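Tol-Pal system protein TolB (Acinetobacter baumannii, PDB 7MX5) probably serves as the periplasmic component of the Tol-Pal system, which is thought to take part in outer membrane invagination during cell division and in maintaining outer membrane integrity. Local coordinates at residues E6-P11 / R382-S387; F83-Q88 / L103-S108; E262-P267 / R306-A311; K270-T275 / Y287-G292; M359-T364 / L372-T377. All coordinates share one frame; numbering follows the deposited sequence.

Interaction 1. Residues E6-P11 / R382-S387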
# COMPACT_ATOMS: atom_id res chain seq x y z
N GLU A 6 -13.98 -5.13 0.50
CA GLU A 6 -14.82 -5.53 -0.62
C GLU A 6 -13.92 -5.96 -1.78
O GLU A 6 -12.86 -5.37 -2.00
CB GLU A 6 -15.74 -4.41 -1.09
CG GLU A 6 -16.90 -4.07 -0.18
CD GLU A 6 -17.66 -2.84 -0.64
OE1 GLU A 6 -17.38 -2.35 -1.76
OE2 GLU A 6 -18.54 -2.36 0.11
N ILE A 7 -14.36 -6.97 -2.51
CA ILE A 7 -13.80 -7.29 -3.82
C ILE A 7 -14.74 -6.72 -4.87
O ILE A 7 -15.94 -7.05 -4.88
CB ILE A 7 -13.61 -8.81 -4.02
CG1 ILE A 7 -12.74 -9.42 -2.92
CG2 ILE A 7 -12.98 -9.08 -5.37
CD1 ILE A 7 -11.50 -8.64 -2.61
N ALA A 8 -14.22 -5.85 -5.73
CA ALA A 8 -15.03 -5.17 -6.74
C ALA A 8 -14.92 -5.81 -8.11
O ALA A 8 -15.94 -6.09 -8.75
CB ALA A 8 -14.63 -3.69 -6.82
N LYS A 9 -13.70 -6.06 -8.59
CA LYS A 9 -13.47 -6.65 -9.90
C LYS A 9 -12.52 -7.83 -9.73
O LYS A 9 -11.31 -7.65 -9.57
CB LYS A 9 -12.90 -5.62 -10.87
CG LYS A 9 -12.67 -6.14 -12.28
CD LYS A 9 -11.64 -5.31 -13.02
CE LYS A 9 -12.24 -4.60 -14.23
NZ LYS A 9 -11.20 -3.88 -15.01
N ALA A 10 -13.08 -9.04 -9.76
CA ALA A 10 -12.26 -10.23 -9.67
C ALA A 10 -11.48 -10.43 -10.97
O ALA A 10 -11.92 -9.99 -12.04
CB ALA A 10 -13.13 -11.46 -9.39
N PRO A 11 -10.32 -11.08 -10.91
CA PRO A 11 -9.60 -11.40 -12.15
C PRO A 11 -10.46 -12.30 -13.03
O PRO A 11 -11.02 -13.29 -12.56
CB PRO A 11 -8.33 -12.10 -11.67
CG PRO A 11 -8.65 -12.58 -10.29
CD PRO A 11 -9.63 -11.60 -9.72
N ARG A 382 -9.79 -5.20 -8.70
CA ARG A 382 -10.15 -4.06 -7.88
C ARG A 382 -10.58 -4.53 -6.50
O ARG A 382 -11.32 -5.51 -6.37
CB ARG A 382 -11.25 -3.21 -8.52
CG ARG A 382 -10.98 -1.72 -8.40
CD ARG A 382 -12.12 -0.88 -8.93
NE ARG A 382 -12.11 -0.80 -10.38
CZ ARG A 382 -13.11 -1.20 -11.15
NH1 ARG A 382 -14.23 -1.70 -10.64
NH2 ARG A 382 -13.00 -1.10 -12.47
N MET A 383 -10.10 -3.82 -5.49
CA MET A 383 -10.36 -4.12 -4.09
C MET A 383 -10.77 -2.82 -3.41
O MET A 383 -10.06 -1.81 -3.54
CB MET A 383 -9.12 -4.72 -3.42
CG MET A 383 -9.40 -5.87 -2.47
SD MET A 383 -7.87 -6.56 -1.82
CE MET A 383 -7.53 -5.45 -0.45
N ASN A 384 -11.89 -2.83 -2.71
CA ASN A 384 -12.44 -1.62 -2.11
C ASN A 384 -12.34 -1.69 -0.60
O ASN A 384 -12.65 -2.71 0.02
CB ASN A 384 -13.90 -1.41 -2.54
CG ASN A 384 -14.01 -0.83 -3.93
OD1 ASN A 384 -13.13 -0.11 -4.39
ND2 ASN A 384 -15.11 -1.15 -4.62
N LEU A 385 -11.91 -0.57 0.00
CA LEU A 385 -11.83 -0.41 1.45
C LEU A 385 -12.69 0.78 1.86
O LEU A 385 -12.17 1.85 2.20
CB LEU A 385 -10.38 -0.21 1.91
CG LEU A 385 -9.44 -1.40 2.04
CD1 LEU A 385 -9.95 -2.39 3.08
CD2 LEU A 385 -9.19 -2.09 0.70
N PRO A 386 -14.01 0.64 1.84
CA PRO A 386 -14.88 1.75 2.21
C PRO A 386 -14.92 1.96 3.72
O PRO A 386 -14.67 1.05 4.52
CB PRO A 386 -16.26 1.34 1.69
CG PRO A 386 -16.05 0.09 0.88
CD PRO A 386 -14.79 -0.52 1.36
N SER A 387 -15.24 3.19 4.10
CA SER A 387 -15.49 3.54 5.48
C SER A 387 -16.98 3.47 5.78
O SER A 387 -17.82 3.58 4.88
CB SER A 387 -14.95 4.94 5.79
OG SER A 387 -15.04 5.23 7.17

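Interaction 2. Residues F83-Q88 / L103-S108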
# COMPACT_ATOMS: atom_id res chain seq x y z
N PHE A 83 -0.62 -21.74 19.11
CA PHE A 83 -0.89 -22.91 18.29
C PHE A 83 0.13 -22.98 17.16
O PHE A 83 0.77 -21.99 16.80
CB PHE A 83 -2.31 -22.89 17.72
CG PHE A 83 -2.55 -21.82 16.69
CD1 PHE A 83 -2.86 -20.52 17.08
CD2 PHE A 83 -2.46 -22.10 15.34
CE1 PHE A 83 -3.09 -19.54 16.14
CE2 PHE A 83 -2.68 -21.12 14.39
CZ PHE A 83 -2.99 -19.83 14.79
N GLU A 84 0.27 -24.18 16.61
CA GLU A 84 1.13 -24.44 15.47
C GLU A 84 0.27 -24.71 14.24
O GLU A 84 -0.81 -25.30 14.35
CB GLU A 84 2.04 -25.65 15.72
CG GLU A 84 3.48 -25.30 16.00
CD GLU A 84 4.28 -26.49 16.49
OE1 GLU A 84 3.93 -27.64 16.13
OE2 GLU A 84 5.27 -26.29 17.23
N VAL A 85 0.74 -24.27 13.08
CA VAL A 85 0.09 -24.57 11.81
C VAL A 85 1.10 -25.25 10.91
O VAL A 85 2.15 -24.68 10.59
CB VAL A 85 -0.51 -23.31 11.15
CG1 VAL A 85 0.50 -22.17 11.12
CG2 VAL A 85 -1.00 -23.64 9.74
N HIS A 86 0.80 -26.48 10.52
CA HIS A 86 1.59 -27.23 9.54
C HIS A 86 0.80 -27.24 8.24
O HIS A 86 -0.24 -27.89 8.16
CB HIS A 86 1.87 -28.65 10.04
CG HIS A 86 2.78 -29.43 9.14
ND1 HIS A 86 2.89 -30.81 9.21
CD2 HIS A 86 3.61 -29.04 8.14
CE1 HIS A 86 3.75 -31.22 8.30
NE2 HIS A 86 4.20 -30.17 7.64
N TYR A 87 1.29 -26.52 7.24
CA TYR A 87 0.57 -26.35 5.99
C TYR A 87 1.44 -26.76 4.82
O TYR A 87 2.68 -26.71 4.89
CB TYR A 87 0.08 -24.91 5.81
CG TYR A 87 1.18 -23.88 5.68
CD1 TYR A 87 1.77 -23.32 6.81
CD2 TYR A 87 1.62 -23.46 4.44
CE1 TYR A 87 2.77 -22.38 6.70
CE2 TYR A 87 2.63 -22.51 4.32
CZ TYR A 87 3.20 -21.98 5.46
OH TYR A 87 4.20 -21.04 5.35
N GLN A 88 0.79 -27.16 3.72
CA GLN A 88 1.48 -27.58 2.51
C GLN A 88 0.80 -26.95 1.30
O GLN A 88 -0.37 -26.58 1.34
CB GLN A 88 1.49 -29.11 2.37
CG GLN A 88 2.18 -29.85 3.49
CD GLN A 88 2.05 -31.35 3.36
OE1 GLN A 88 0.97 -31.87 3.08
NE2 GLN A 88 3.15 -32.06 3.58
N LEU A 103 4.56 -23.04 10.94
CA LEU A 103 4.62 -21.68 11.46
C LEU A 103 4.10 -21.69 12.89
O LEU A 103 2.97 -22.12 13.14
CB LEU A 103 3.81 -20.71 10.59
CG LEU A 103 3.69 -19.28 11.11
CD1 LEU A 103 4.95 -18.49 10.80
CD2 LEU A 103 2.47 -18.59 10.52
N ASN A 104 4.92 -21.22 13.82
CA ASN A 104 4.53 -21.11 15.22
C ASN A 104 3.82 -19.78 15.44
O ASN A 104 4.35 -18.72 15.10
CB ASN A 104 5.74 -21.24 16.13
CG ASN A 104 6.06 -22.68 16.49
OD1 ASN A 104 5.49 -23.24 17.43
ND2 ASN A 104 6.96 -23.29 15.73
N VAL A 105 2.62 -19.85 16.00
CA VAL A 105 1.76 -18.68 16.18
C VAL A 105 1.63 -18.41 17.67
O VAL A 105 1.21 -19.31 18.42
CB VAL A 105 0.39 -18.88 15.53
CG1 VAL A 105 -0.33 -17.55 15.41
CG2 VAL A 105 0.54 -19.54 14.17
N PRO A 106 1.96 -17.22 18.15
CA PRO A 106 1.86 -16.95 19.58
C PRO A 106 0.48 -16.43 19.99
O PRO A 106 0.23 -15.22 19.99
CB PRO A 106 2.96 -15.90 19.81
CG PRO A 106 3.04 -15.17 18.50
CD PRO A 106 2.62 -16.12 17.41
N ALA A 107 -0.41 -17.36 20.32
CA ALA A 107 -1.72 -17.10 20.93
C ALA A 107 -2.59 -16.33 19.94
O ALA A 107 -2.70 -16.75 18.78
CB ALA A 107 -1.51 -16.44 22.29
N SER A 108 -3.22 -15.21 20.34
CA SER A 108 -4.21 -14.52 19.53
C SER A 108 -3.57 -13.67 18.44
O SER A 108 -3.92 -12.50 18.26
CB SER A 108 -5.10 -13.65 20.41
OG SER A 108 -5.16 -14.17 21.73

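Interaction 3. Residues E262-P267 / R306-A311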
# COMPACT_ATOMS: atom_id res chain seq x y z
N GLU A 262 4.75 17.85 -4.35
CA GLU A 262 5.20 16.85 -3.39
C GLU A 262 6.41 16.13 -3.96
O GLU A 262 6.42 15.78 -5.14
CB GLU A 262 4.09 15.84 -3.06
CG GLU A 262 2.72 16.45 -2.78
CD GLU A 262 1.88 16.61 -4.03
OE1 GLU A 262 2.35 16.21 -5.12
OE2 GLU A 262 0.76 17.15 -3.92
N ALA A 263 7.41 15.90 -3.12
CA ALA A 263 8.64 15.25 -3.52
C ALA A 263 8.70 13.84 -2.95
O ALA A 263 8.35 13.62 -1.78
CB ALA A 263 9.87 16.04 -3.07
N ARG A 264 9.13 12.88 -3.77
CA ARG A 264 9.22 11.48 -3.38
C ARG A 264 10.56 10.92 -3.83
O ARG A 264 10.90 10.99 -5.02
CB ARG A 264 8.07 10.66 -3.98
CG ARG A 264 6.69 11.19 -3.65
CD ARG A 264 6.03 10.36 -2.57
NE ARG A 264 4.78 10.95 -2.10
CZ ARG A 264 3.69 10.26 -1.80
NH1 ARG A 264 3.65 8.95 -1.92
NH2 ARG A 264 2.61 10.91 -1.37
N TYR A 265 11.32 10.37 -2.88
CA TYR A 265 12.64 9.82 -3.19
C TYR A 265 12.54 8.63 -4.14
O TYR A 265 11.60 7.83 -4.06
CB TYR A 265 13.35 9.38 -1.91
CG TYR A 265 13.90 10.50 -1.06
CD1 TYR A 265 15.12 11.09 -1.37
CD2 TYR A 265 13.23 10.93 0.07
CE1 TYR A 265 15.63 12.11 -0.58
CE2 TYR A 265 13.74 11.94 0.86
CZ TYR A 265 14.94 12.52 0.54
OH TYR A 265 15.45 13.53 1.33
N THR A 266 13.52 8.51 -5.02
CA THR A 266 13.67 7.26 -5.75
C THR A 266 14.30 6.21 -4.84
O THR A 266 15.15 6.54 -4.01
CB THR A 266 14.55 7.46 -6.99
OG1 THR A 266 15.79 8.06 -6.61
CG2 THR A 266 13.85 8.35 -8.01
N PRO A 267 13.88 4.94 -4.95
CA PRO A 267 14.36 3.92 -4.00
C PRO A 267 15.87 3.68 -4.06
O PRO A 267 16.40 3.03 -3.15
CB PRO A 267 13.58 2.66 -4.40
CG PRO A 267 13.15 2.91 -5.81
CD PRO A 267 12.92 4.39 -5.92
N ARG A 306 1.50 13.98 -8.72
CA ARG A 306 1.38 13.11 -7.55
C ARG A 306 1.97 11.73 -7.82
O ARG A 306 1.35 10.69 -7.56
CB ARG A 306 -0.08 13.01 -7.09
CG ARG A 306 -0.59 14.24 -6.34
CD ARG A 306 -1.02 15.34 -7.29
NE ARG A 306 -0.67 16.67 -6.79
CZ ARG A 306 -0.95 17.80 -7.41
NH1 ARG A 306 -1.58 17.82 -8.57
NH2 ARG A 306 -0.57 18.96 -6.86
N GLY A 307 3.20 11.72 -8.34
CA GLY A 307 3.85 10.46 -8.65
C GLY A 307 4.51 9.84 -7.44
O GLY A 307 4.99 10.52 -6.53
N THR A 308 4.52 8.51 -7.43
CA THR A 308 5.21 7.74 -6.40
C THR A 308 5.95 6.59 -7.06
O THR A 308 5.57 6.11 -8.13
CB THR A 308 4.24 7.22 -5.33
OG1 THR A 308 4.97 6.49 -4.33
CG2 THR A 308 3.19 6.31 -5.95
N LEU A 309 7.03 6.15 -6.41
CA LEU A 309 7.94 5.17 -6.98
C LEU A 309 7.63 3.77 -6.45
O LEU A 309 7.32 3.60 -5.27
CB LEU A 309 9.39 5.52 -6.67
CG LEU A 309 10.02 6.70 -7.42
CD1 LEU A 309 9.57 6.73 -8.87
CD2 LEU A 309 9.71 8.01 -6.72
N SER A 310 7.74 2.78 -7.33
CA SER A 310 7.69 1.39 -6.90
C SER A 310 9.00 1.03 -6.20
O SER A 310 10.05 1.62 -6.45
CB SER A 310 7.45 0.46 -8.09
OG SER A 310 8.55 0.48 -8.98
N ALA A 311 8.91 0.05 -5.29
CA ALA A 311 10.09 -0.34 -4.52
C ALA A 311 11.22 -0.81 -5.42
O ALA A 311 12.40 -0.57 -5.14
CB ALA A 311 9.71 -1.43 -3.51

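Interaction 4. Residues K270-T275 / Y287-G292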
# COMPACT_ATOMS: atom_id res chain seq x y z
N LYS A 270 19.33 8.03 -5.55
CA LYS A 270 20.02 8.90 -6.49
C LYS A 270 19.25 10.18 -6.80
O LYS A 270 19.87 11.17 -7.21
CB LYS A 270 20.29 8.15 -7.80
CG LYS A 270 21.09 6.87 -7.65
CD LYS A 270 22.11 6.73 -8.77
CE LYS A 270 22.05 5.36 -9.41
NZ LYS A 270 22.01 5.44 -10.90
N ALA A 271 17.94 10.18 -6.62
CA ALA A 271 17.12 11.29 -7.09
C ALA A 271 15.79 11.29 -6.35
O ALA A 271 15.53 10.44 -5.49
CB ALA A 271 16.91 11.20 -8.60
N PHE A 272 14.94 12.26 -6.69
CA PHE A 272 13.55 12.27 -6.26
C PHE A 272 12.71 12.86 -7.38
O PHE A 272 13.20 13.61 -8.23
CB PHE A 272 13.35 13.05 -4.95
CG PHE A 272 13.55 14.54 -5.07
CD1 PHE A 272 12.50 15.37 -5.44
CD2 PHE A 272 14.77 15.12 -4.78
CE1 PHE A 272 12.68 16.74 -5.55
CE2 PHE A 272 14.95 16.49 -4.87
CZ PHE A 272 13.90 17.30 -5.26
N ILE A 273 11.42 12.52 -7.37
CA ILE A 273 10.48 13.02 -8.36
C ILE A 273 9.54 14.01 -7.67
O ILE A 273 9.37 14.01 -6.45
CB ILE A 273 9.69 11.89 -9.04
CG1 ILE A 273 8.71 11.25 -8.05
CG2 ILE A 273 10.64 10.85 -9.62
CD1 ILE A 273 7.68 10.35 -8.71
N PHE A 274 8.93 14.87 -8.49
CA PHE A 274 8.07 15.92 -7.96
C PHE A 274 7.20 16.46 -9.09
O PHE A 274 7.50 16.29 -10.27
CB PHE A 274 8.89 17.05 -7.33
CG PHE A 274 9.78 17.78 -8.30
CD1 PHE A 274 10.94 17.20 -8.77
CD2 PHE A 274 9.44 19.05 -8.74
CE1 PHE A 274 11.76 17.86 -9.66
CE2 PHE A 274 10.25 19.72 -9.64
CZ PHE A 274 11.41 19.12 -10.10
N THR A 275 6.11 17.12 -8.69
CA THR A 275 5.19 17.75 -9.62
C THR A 275 5.60 19.20 -9.84
O THR A 275 6.06 19.87 -8.91
CB THR A 275 3.75 17.68 -9.10
OG1 THR A 275 3.38 16.30 -8.94
CG2 THR A 275 2.79 18.36 -10.05
N TYR A 287 14.57 15.30 -10.13
CA TYR A 287 15.72 16.07 -9.69
C TYR A 287 16.85 15.11 -9.33
O TYR A 287 16.69 14.27 -8.44
CB TYR A 287 15.38 16.95 -8.49
CG TYR A 287 16.56 17.75 -7.96
CD1 TYR A 287 16.85 19.00 -8.47
CD2 TYR A 287 17.38 17.24 -6.97
CE1 TYR A 287 17.93 19.73 -8.00
CE2 TYR A 287 18.46 17.96 -6.49
CZ TYR A 287 18.73 19.20 -7.01
OH TYR A 287 19.80 19.92 -6.53
N ASP A 288 17.99 15.25 -10.00
CA ASP A 288 19.15 14.41 -9.75
C ASP A 288 19.99 15.01 -8.63
O ASP A 288 20.41 16.17 -8.72
CB ASP A 288 19.98 14.26 -11.03
CG ASP A 288 21.02 13.17 -10.92
OD1 ASP A 288 20.65 12.02 -10.61
OD2 ASP A 288 22.21 13.46 -11.15
N PHE A 289 20.24 14.23 -7.58
CA PHE A 289 21.08 14.70 -6.49
C PHE A 289 22.52 14.92 -6.94
O PHE A 289 23.20 15.82 -6.44
CB PHE A 289 21.05 13.71 -5.32
CG PHE A 289 19.78 13.75 -4.53
CD1 PHE A 289 19.31 14.93 -3.98
CD2 PHE A 289 19.06 12.58 -4.31
CE1 PHE A 289 18.15 14.96 -3.25
CE2 PHE A 289 17.89 12.60 -3.57
CZ PHE A 289 17.43 13.79 -3.04
N GLY A 290 23.00 14.11 -7.88
CA GLY A 290 24.38 14.17 -8.32
C GLY A 290 24.81 15.49 -8.91
O GLY A 290 25.77 16.11 -8.43
N ASN A 291 24.12 15.95 -9.95
CA ASN A 291 24.47 17.18 -10.64
C ASN A 291 23.46 18.30 -10.43
O ASN A 291 23.65 19.39 -10.96
CB ASN A 291 24.66 16.92 -12.14
CG ASN A 291 23.40 16.41 -12.81
OD1 ASN A 291 22.40 16.13 -12.15
ND2 ASN A 291 23.44 16.29 -14.13
N GLY A 292 22.38 18.05 -9.69
CA GLY A 292 21.38 19.07 -9.46
C GLY A 292 20.49 19.37 -10.64
O GLY A 292 19.82 20.41 -10.64
O HOH W 1 22.26 11.35 -8.41

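Interaction 5. Residues M359-T364 / L372-T377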
# COMPACT_ATOMS: atom_id res chain seq x y z
N MET A 359 0.42 -4.32 -6.56
CA MET A 359 -0.79 -3.64 -6.13
C MET A 359 -0.53 -2.15 -6.00
O MET A 359 0.61 -1.69 -5.96
CB MET A 359 -1.29 -4.20 -4.79
CG MET A 359 -1.88 -5.60 -4.87
SD MET A 359 -3.45 -5.66 -5.75
CE MET A 359 -3.76 -7.42 -5.78
N VAL A 360 -1.62 -1.38 -5.93
CA VAL A 360 -1.55 0.06 -5.71
C VAL A 360 -2.81 0.49 -4.99
O VAL A 360 -3.92 0.05 -5.32
CB VAL A 360 -1.35 0.83 -7.03
CG1 VAL A 360 -2.45 0.50 -8.02
CG2 VAL A 360 -1.29 2.33 -6.78
N VAL A 361 -2.65 1.34 -3.98
CA VAL A 361 -3.77 1.86 -3.20
C VAL A 361 -3.91 3.35 -3.49
O VAL A 361 -2.93 4.06 -3.73
CB VAL A 361 -3.59 1.59 -1.69
CG1 VAL A 361 -2.40 2.36 -1.14
CG2 VAL A 361 -4.87 1.93 -0.92
N TYR A 362 -5.16 3.81 -3.49
CA TYR A 362 -5.45 5.22 -3.76
C TYR A 362 -6.81 5.55 -3.15
O TYR A 362 -7.61 4.66 -2.86
CB TYR A 362 -5.44 5.52 -5.26
CG TYR A 362 -6.47 4.75 -6.06
CD1 TYR A 362 -6.27 3.42 -6.38
CD2 TYR A 362 -7.64 5.36 -6.48
CE1 TYR A 362 -7.21 2.71 -7.11
CE2 TYR A 362 -8.59 4.67 -7.21
CZ TYR A 362 -8.37 3.34 -7.52
OH TYR A 362 -9.30 2.64 -8.24
N ALA A 363 -7.05 6.84 -2.97
CA ALA A 363 -8.29 7.33 -2.39
C ALA A 363 -9.20 7.85 -3.50
O ALA A 363 -8.75 8.61 -4.37
CB ALA A 363 -8.02 8.44 -1.37
N THR A 364 -10.46 7.43 -3.48
CA THR A 364 -11.43 7.84 -4.48
C THR A 364 -12.81 7.88 -3.82
O THR A 364 -12.95 7.71 -2.61
CB THR A 364 -11.40 6.90 -5.69
OG1 THR A 364 -12.39 7.31 -6.65
CG2 THR A 364 -11.69 5.47 -5.26
N LEU A 372 -11.01 3.83 0.12
CA LEU A 372 -9.73 3.43 -0.45
C LEU A 372 -9.97 2.30 -1.45
O LEU A 372 -10.82 1.44 -1.23
CB LEU A 372 -8.76 2.97 0.64
CG LEU A 372 -8.17 4.01 1.59
CD1 LEU A 372 -7.01 3.40 2.36
CD2 LEU A 372 -7.74 5.26 0.85
N SER A 373 -9.21 2.32 -2.54
CA SER A 373 -9.28 1.28 -3.54
C SER A 373 -7.88 0.71 -3.77
O SER A 373 -6.91 1.45 -3.85
CB SER A 373 -9.85 1.80 -4.86
OG SER A 373 -11.26 1.71 -4.88
N ILE A 374 -7.80 -0.62 -3.86
CA ILE A 374 -6.56 -1.32 -4.15
C ILE A 374 -6.72 -2.02 -5.49
O ILE A 374 -7.66 -2.81 -5.67
CB ILE A 374 -6.18 -2.31 -3.04
CG1 ILE A 374 -5.54 -1.57 -1.87
CG2 ILE A 374 -5.23 -3.37 -3.57
CD1 ILE A 374 -5.76 -2.23 -0.53
N MET A 375 -5.82 -1.74 -6.42
CA MET A 375 -5.90 -2.29 -7.77
C MET A 375 -4.59 -2.97 -8.12
O MET A 375 -3.51 -2.50 -7.74
CB MET A 375 -6.21 -1.20 -8.80
CG MET A 375 -7.66 -1.14 -9.20
SD MET A 375 -7.96 -0.35 -10.79
CE MET A 375 -7.51 -1.67 -11.91
N SER A 376 -4.69 -4.08 -8.85
CA SER A 376 -3.51 -4.69 -9.44
C SER A 376 -2.97 -3.79 -10.54
O SER A 376 -3.73 -3.12 -11.25
CB SER A 376 -3.83 -6.08 -9.98
OG SER A 376 -4.80 -6.01 -11.01
N THR A 377 -1.64 -3.77 -10.69
CA THR A 377 -1.01 -2.85 -11.63
C THR A 377 -1.32 -3.20 -13.08
O THR A 377 -1.10 -2.36 -13.96
CB THR A 377 0.50 -2.82 -11.41
OG1 THR A 377 1.04 -4.13 -11.60
CG2 THR A 377 0.81 -2.34 -10.00
O HOH W 2 -12.38 2.33 -7.98

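Interaction 1. Residues E6-P11 / R382-S387
A classic beta bulge marks the pairing of strand 6-9 with strand 382-386: A8 and K9 both face R382 across an antiparallel ladder whose short axes run 142° apart. A8 N reaches R382 O at 3.0 Å, K9 N makes a weak second bond to the same oxygen, and R382 N returns to K9 O at 3.0 Å. Before the bulge, E6 and N384 form a hydrogen-bonded pair, with E6 N to N384 O and N384 N to E6 O both 2.8 Å.

On the face of E6, K9, R382 and N384, the CB of K9 lies over one face of the R382 guanidinium, near its rim, and K9 NZ stays 4.2 Å from R382 NH2, a like-charge approach. A8 CB comes to 3.4 Å from N384 ND2. The E6 chain is extended beyond CG (chi2 173°), which carries OE2 to P386 CG at 3.6 Å; E6 OE2 also forms a salt bridge with R369. On the other face I7 CD1 meets M383 CG at 3.5 Å.

Strand 6-9 is one edge of a five-strand antiparallel sheet, with strand 382-386 between it and strand 369-376, where S373 OG bonds N384 OD1.

Interaction 2. Residues F83-Q88 / L103-S108
V105 lies over one face of the F83 ring at the apolar centre of this antiparallel pairing, part of the beta hairpin of strands 83-91 and 96-105. Its CB is 3.7 Å from the ring centroid and 19° off the ring normal, a CH-pi contact. V105 CG1 lies toward F83 CE1 (3.5 Å) and CG2 toward CE2, with CZ between them. With chi1 at 69°, CG of F83 sits between its backbone N and carbonyl carbon, which swings the ring across to V105. Next along the same face, V85 and L103 run side by side, V85 CG1 reaching L103 CB at 3.7 Å, and the edge of the Y87 ring lies loosely by the same CB, its CE1 4.4 Å away.

This face packs on helix 110-126, through F83 on I110, Y87 on V117 and L103 on M116. Beneath the side chains the backbone pairs F83 with V105 and V85 with L103, two bonds each. E84 and N104 project from the opposite face, lying side by side and pointing the same way. The shortest bonds of the ladder are L103 N to V85 O and V105 N to F83 O, both 2.9 Å, the latter arriving nearly along the C=O axis.

Interaction 3. Residues E262-P267 / R306-A311
L309 reaches from strand 304-309 into the loop after strand 263-265, and its atoms can be followed outward in order. CB rests against P267 CD at 3.8 Å, the two side chains crossing at about a right angle. CG meets the same P267 CD and faces T266. From there CD2 turns back to the carbonyls of the opposite segment, 3.3 Å from Y265 O and 3.6 Å from R264 O, so the leucine lies over the backbone there as well as over side chains.

The strand axes approach to 6.9 Å and run 9° apart, nearly parallel, and the CA atoms paired across them are more than 6 Å apart. These strands belong to different sheets, and the contact is made by side chains, many of them lying on backbone carbonyls of the other segment. R264 packs its CG on G307 O, 3.4 Å away, and brings NH1 toward T308. P267 touches the other end of the segment, its ring against S310 O and A311 O.

At the far end, R306 NE donates to E262 OE2 over 3.2 Å in a salt bridge. The bond is straight (171°), lies in the guanidinium plane and uses the syn lone pair of OE2. R306 NH1 has a second carboxylate in D348; the two acids, at NE and NH1, probably limit the rotation of the guanidinium.

Strands 263-265 and 304-309 are each the first strand of a four-stranded antiparallel sheet of the propeller. Strand 271-276 pairs with 263-265 and puts I273 against L309, while strand 315-320 flanks 304-309 and adds I316.

Interaction 4. Residues K270-T275 / Y287-G292
F272 and Y287 form an antiparallel hydrogen-bonded pair, Y287 N to F272 O at 2.9 Å and F272 N to Y287 O at 3.2 Å, while F289 N closes the strand end on K270 O at 3.1 Å. On one face F272, Y287 and F289 make an aromatic cluster. Y287 CB stands over the face of the F272 ring, a CH-pi contact 3.9 Å from its centroid. Chi1 of 178° sets Y287 CG anti to the backbone N. The tyrosine ring is slid aside, its CD2 reaching F272 CE2 at 3.3 Å: the planes are 30° apart, yet the rings barely overlap. F289 comes from another side, its CZ at 3.4 Å from F272 CD2, with planes at an oblique 50°. M253 touches both F272 and F289, and I240 of strand 239-244 also packs on F272.

At the polar end one water is held by three atoms: it donates to K270 O and to D288 OD1 (2.8 Å) and accepts from G290 N. It thus ties K270, just before strand 271-276, to the turn that follows strand 283-288. A271 CB, which points to the other face, comes within 3.1 Å of Y287 O. Adjacent antiparallel strands joined as a hairpin, here the second and third of a four-stranded sheet, are what a beta-propeller blade is built from.

Interaction 5. Residues M359-T364 / L372-T377
S373 CB lies over one face of the Y362 ring, 3.8 Å from its centroid, a CH-pi contact on the hydrogen-bonded pair Y362-S373. The tyrosine torsion (chi1 62°) folds the ring over the neighbouring strand, and CB of M375 comes up to the ring edge. Across the other face of the sheet, V361 CG2 meets I374 CG1 at 3.7 Å, A363 CB meets L372 CD2, and the sulfur of M359 rests on I374 CG2 at 3.6 Å, the two side chains crossing at about a right angle.

The ladder beneath holds these groups in register. V360 N and M375 O are 2.8 Å apart but bent at the hydrogen (130°), whereas S373 N to Y362 O, 2.9 Å, is nearly straight at 171°. In the non-hydrogen-bonded pairs CA-H groups turn to carbonyls, as V361 CA does to S373 O at 3.2 Å.

Farther out, a water lies 3.1 Å from Y362 OH and bonds weakly to S373 OG, already bound to N384. L342 and T343 of strand 339-344, in the preceding sheet, cover M375, while P395 and W397 of strand 391-397 cover V361 and M359. Both faces of this hairpin are therefore packed against other sheets, mostly by apolar groups. Its backbone polar groups are shared out: V360, Y362, S373 and M375 pair across the hairpin, while V361 turns to S352 and L372 and I374 to strand 382-386.

How the interactions relate
From the N terminus, interaction 1 opens at strand 6-9 and closes on strand 382-386, 371 residues beyond the end of its first segment, so all the other contacts nest inside its loop; it joins the start of the chain to a propeller sheet. Interaction 2 closes a short hairpin in the amino-terminal part, its centre 29 Å from that of interaction 1. Interaction 3 then spans two adjacent propeller sheets, and interaction 4 nests within it, sharing the sheet of strand 263-265 and touching it through R264 O and I273 N. Interaction 5 follows in series as a hairpin and adjoins interaction 1, since strands 369-376 and 382-386 are neighbours. None of the loops cross.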